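Local atomic coordinates of beta-galactosidase (PDB entry 4CUA), a protein that removes terminal beta-galactose residues as a full-length enzyme, of which this calcium-containing module probably binds carbohydrate. Residues P57-F65 with T155-K164. Numbering follows the deposited sequence.
Sequences PEASVGVLF and TYAIRIRMVK. With EDO (1,2-ethanediol), chain E.
Glu-58 reaches across to meet Arg-161 in a salt bridge, OE2 to NH1 2.9 Å. With CG anti to the backbone N (chi1 -170°) and the chain extended beyond it, its carboxylate lies against the aliphatic part of Arg-161. NH1 comes in on the syn side of OE2, 28° out of the carboxylate plane, and the two flat groups stand almost perpendicular. A water gives a second hydrogen bond to OE2 and one to the carbonyl of Arg-161, while NH2 of Arg-161 pairs with Glu-98. Arg-159 is also bound to Glu-98, and O2 of an ethanediol, probably from the crystallisation liquor, is hydrogen-bonded to its NH1 and to Ser-60 OG (2.7 Å from OG to O2). On the face opposite these polar groups, selenomethionine Met-162 bends at chi3 (-68°) and brings CE within 3.9 Å of Val-61 CG2; Trp-49 touches both side chains. At one end Phe-65 N donates to Tyr-156 O (2.9 Å), its ring edge meets Thr-155 O, and its CZ packs 4.3 Å from Ile-158 CG1. At the other, Pro-57 O accepts from Lys-164 N at 2.9 Å and Pro-57 CB packs against Lys-164 CG; a water bridges Pro-57 O and Met-162 O. Between them, backbone bonds join Ala-59 with Met-162, Val-61 with Ile-160 and, one of them weakly, Val-63 with Ile-158. The two strands lie side by side in the antiparallel framework of a galactose-binding-domain-like beta-sandwich (jelly roll), where 58-67 also pairs with 19-22 and 70-83, and 157-163 with 94-100, a fold found in many carbohydrate-binding modules.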
loop_
_atom_site.group_PDB
_atom_site.type_symbol
_atom_site.label_atom_id
_atom_site.label_comp_id
_atom_site.label_asym_id
_atom_site.label_seq_id
_atom_site.Cartn_x
_atom_site.Cartn_y
_atom_site.Cartn_z
ATOM N N PRO A 57 2.860 -1.396 15.842
ATOM C CA PRO A 57 1.458 -1.039 15.532
ATOM C C PRO A 57 1.311 -0.205 14.257
ATOM O O PRO A 57 0.168 -0.041 13.796
ATOM C CB PRO A 57 1.011 -0.202 16.759
ATOM C CG PRO A 57 2.260 0.337 17.360
ATOM C CD PRO A 57 3.321 -0.736 17.098
ATOM N N GLU A 58 2.406 0.386 13.821
ATOM C CA GLU A 58 2.459 1.122 12.564
ATOM C C GLU A 58 3.068 0.304 11.471
ATOM O O GLU A 58 4.065 -0.391 11.669
ATOM C CB GLU A 58 3.248 2.413 12.724
ATOM C CG GLU A 58 3.153 3.379 11.500
ATOM C CD GLU A 58 3.972 4.667 11.570
ATOM O OE1 GLU A 58 5.171 4.625 11.806
ATOM O OE2 GLU A 58 3.404 5.722 11.250
ATOM N N ALA A 59 2.442 0.309 10.272
ATOM C CA ALA A 59 3.085 -0.273 9.086
ATOM C C ALA A 59 2.634 0.484 7.848
ATOM O O ALA A 59 1.623 1.150 7.858
ATOM C CB ALA A 59 2.699 -1.765 8.941
ATOM N N SER A 60 3.401 0.360 6.790
ATOM C CA SER A 60 3.065 0.979 5.503
ATOM C C SER A 60 2.916 -0.118 4.474
ATOM O O SER A 60 3.550 -1.174 4.503
ATOM C CB SER A 60 4.139 1.959 5.076
ATOM O OG SER A 60 5.444 1.450 5.072
ATOM N N VAL A 61 2.046 0.186 3.510
ATOM C CA VAL A 61 1.812 -0.588 2.291
ATOM C C VAL A 61 1.923 0.355 1.106
ATOM O O VAL A 61 1.320 1.441 1.150
ATOM C CB VAL A 61 0.394 -1.170 2.327
ATOM C CG1 VAL A 61 0.015 -1.787 0.992
ATOM C CG2 VAL A 61 0.280 -2.239 3.449
ATOM N N GLY A 62 2.632 -0.038 0.078
ATOM C CA GLY A 62 2.732 0.803 -1.077
ATOM C C GLY A 62 2.936 0.034 -2.329
ATOM O O GLY A 62 2.873 -1.214 -2.325
ATOM N N VAL A 63 3.030 0.777 -3.446
ATOM C CA VAL A 63 3.248 0.219 -4.766
ATOM C C VAL A 63 4.465 0.877 -5.380
ATOM O O VAL A 63 4.541 2.091 -5.364
ATOM C CB VAL A 63 1.991 0.394 -5.653
ATOM C CG1 VAL A 63 2.276 -0.145 -7.046
ATOM C CG2 VAL A 63 0.794 -0.314 -5.011
ATOM N N LEU A 64 5.340 0.067 -5.920
ATOM C CA LEU A 64 6.504 0.432 -6.684
ATOM C C LEU A 64 6.147 0.229 -8.162
ATOM O O LEU A 64 5.835 -0.894 -8.543
ATOM C CB LEU A 64 7.702 -0.439 -6.336
ATOM C CG LEU A 64 8.978 -0.231 -7.115
ATOM C CD1 LEU A 64 9.446 1.239 -6.957
ATOM C CD2 LEU A 64 10.044 -1.199 -6.590
ATOM N N PHE A 65 6.159 1.289 -8.933
ATOM C CA PHE A 65 5.580 1.233 -10.291
ATOM C C PHE A 65 6.451 0.612 -11.328
ATOM O O PHE A 65 7.688 0.607 -11.267
ATOM C CB PHE A 65 5.194 2.629 -10.735
ATOM C CG PHE A 65 4.187 3.255 -9.851
ATOM C CD1 PHE A 65 2.926 2.701 -9.643
ATOM C CD2 PHE A 65 4.481 4.380 -9.108
ATOM C CE1 PHE A 65 2.013 3.252 -8.810
ATOM C CE2 PHE A 65 3.578 4.921 -8.237
ATOM C CZ PHE A 65 2.320 4.375 -8.046
ATOM N N THR A 155 6.584 9.959 -9.431
ATOM C CA THR A 155 7.267 9.193 -8.384
ATOM C C THR A 155 7.390 7.726 -8.794
ATOM O O THR A 155 6.551 7.189 -9.548
ATOM C CB THR A 155 6.532 9.329 -7.050
ATOM O OG1 THR A 155 7.324 8.698 -6.024
ATOM C CG2 THR A 155 5.192 8.685 -7.115
ATOM N N TYR A 156 8.425 7.073 -8.247
ATOM C CA TYR A 156 8.573 5.611 -8.371
ATOM C C TYR A 156 7.614 4.847 -7.450
ATOM O O TYR A 156 7.359 3.667 -7.721
ATOM C CB TYR A 156 9.990 5.173 -8.042
ATOM C CG TYR A 156 10.979 5.549 -9.088
ATOM C CD1 TYR A 156 10.993 4.901 -10.305
ATOM C CD2 TYR A 156 12.019 6.446 -8.821
ATOM C CE1 TYR A 156 11.941 5.189 -11.282
ATOM C CE2 TYR A 156 12.959 6.714 -9.797
ATOM C CZ TYR A 156 12.893 6.111 -11.021
ATOM O OH TYR A 156 13.894 6.397 -11.966
ATOM N N ALA A 157 7.101 5.475 -6.401
ATOM C CA ALA A 157 6.312 4.732 -5.388
ATOM C C ALA A 157 5.476 5.619 -4.550
ATOM O O ALA A 157 5.878 6.743 -4.220
ATOM C CB ALA A 157 7.245 3.931 -4.505
ATOM N N ILE A 158 4.301 5.162 -4.178
ATOM C CA ILE A 158 3.583 5.759 -3.108
ATOM C C ILE A 158 3.322 4.699 -2.084
ATOM O O ILE A 158 3.331 3.514 -2.429
ATOM C CB ILE A 158 2.309 6.532 -3.533
ATOM C CG1 ILE A 158 1.242 5.546 -4.034
ATOM C CG2 ILE A 158 2.713 7.613 -4.541
ATOM C CD1 ILE A 158 -0.166 6.079 -3.968
ATOM N N ARG A 159 3.092 5.142 -0.872
ATOM C CA ARG A 159 2.688 4.269 0.215
ATOM C C ARG A 159 1.729 4.951 1.163
ATOM O O ARG A 159 1.642 6.205 1.233
ATOM C CB ARG A 159 3.866 3.717 1.006
ATOM C CG ARG A 159 4.549 4.718 1.939
ATOM C CD ARG A 159 5.823 4.107 2.505
ATOM N NE ARG A 159 6.372 5.043 3.486
ATOM C CZ ARG A 159 7.518 4.792 4.132
ATOM N NH1 ARG A 159 8.161 3.645 3.952
ATOM N NH2 ARG A 159 7.958 5.690 4.985
ATOM N N ILE A 160 0.966 4.143 1.867
ATOM C CA ILE A 160 0.114 4.572 2.924
ATOM C C ILE A 160 0.656 3.949 4.230
ATOM O O ILE A 160 0.762 2.777 4.364
ATOM C CB ILE A 160 -1.402 4.348 2.628
ATOM C CG1 ILE A 160 -2.245 4.905 3.728
ATOM C CG2 ILE A 160 -1.706 2.862 2.369
ATOM C CD1 ILE A 160 -3.744 4.877 3.498
ATOM N N ARG A 161 0.984 4.833 5.176
ATOM C CA ARG A 161 1.637 4.461 6.448
ATOM C C ARG A 161 0.629 4.672 7.549
ATOM O O ARG A 161 0.048 5.784 7.725
ATOM C CB ARG A 161 2.878 5.330 6.606
ATOM C CG ARG A 161 3.646 5.037 7.904
ATOM C CD ARG A 161 5.012 5.629 7.857
ATOM N NE ARG A 161 5.039 7.048 7.496
ATOM C CZ ARG A 161 4.763 8.053 8.311
ATOM N NH1 ARG A 161 4.479 7.854 9.595
ATOM N NH2 ARG A 161 4.831 9.278 7.832
HETATM N N MSE A 162 0.357 3.609 8.304
HETATM C CA MSE A 162 -0.858 3.488 9.066
HETATM C C MSE A 162 -0.691 2.944 10.471
HETATM O O MSE A 162 0.077 2.010 10.663
HETATM C CB MSE A 162 -1.786 2.449 8.405
HETATM C CG MSE A 162 -2.166 2.902 6.987
HETATM SE SE MSE A 162 -3.006 1.435 5.981
HETATM C CE MSE A 162 -1.442 0.279 5.817
ATOM N N VAL A 163 -1.364 3.529 11.438
ATOM C CA VAL A 163 -1.331 3.001 12.804
ATOM C C VAL A 163 -2.611 2.273 13.082
ATOM O O VAL A 163 -3.730 2.803 12.846
ATOM C CB VAL A 163 -1.154 4.134 13.831
ATOM C CG1 VAL A 163 -1.008 3.502 15.203
ATOM C CG2 VAL A 163 0.080 4.939 13.534
ATOM N N LYS A 164 -2.536 1.045 13.598
ATOM C CA LYS A 164 -3.727 0.286 13.889
ATOM C C LYS A 164 -4.631 0.898 14.914
ATOM O O LYS A 164 -4.161 1.661 15.757
ATOM C CB LYS A 164 -3.380 -1.122 14.361
ATOM C CG LYS A 164 -2.844 -1.162 15.780
ATOM C CD LYS A 164 -2.726 -2.589 16.281
ATOM C CE LYS A 164 -2.447 -2.610 17.803
ATOM N NZ LYS A 164 -3.562 -2.013 18.599
HETATM C C1 EDO E . 9.192 0.738 4.494
HETATM O O1 EDO E . 9.763 -0.378 4.994
HETATM C C2 EDO E . 8.277 0.253 3.295
HETATM O O2 EDO E . 7.323 1.162 3.122
HETATM O O HOH W 1 -0.816 -0.642 11.199
HETATM O O HOH W 2 0.952 6.588 10.486
#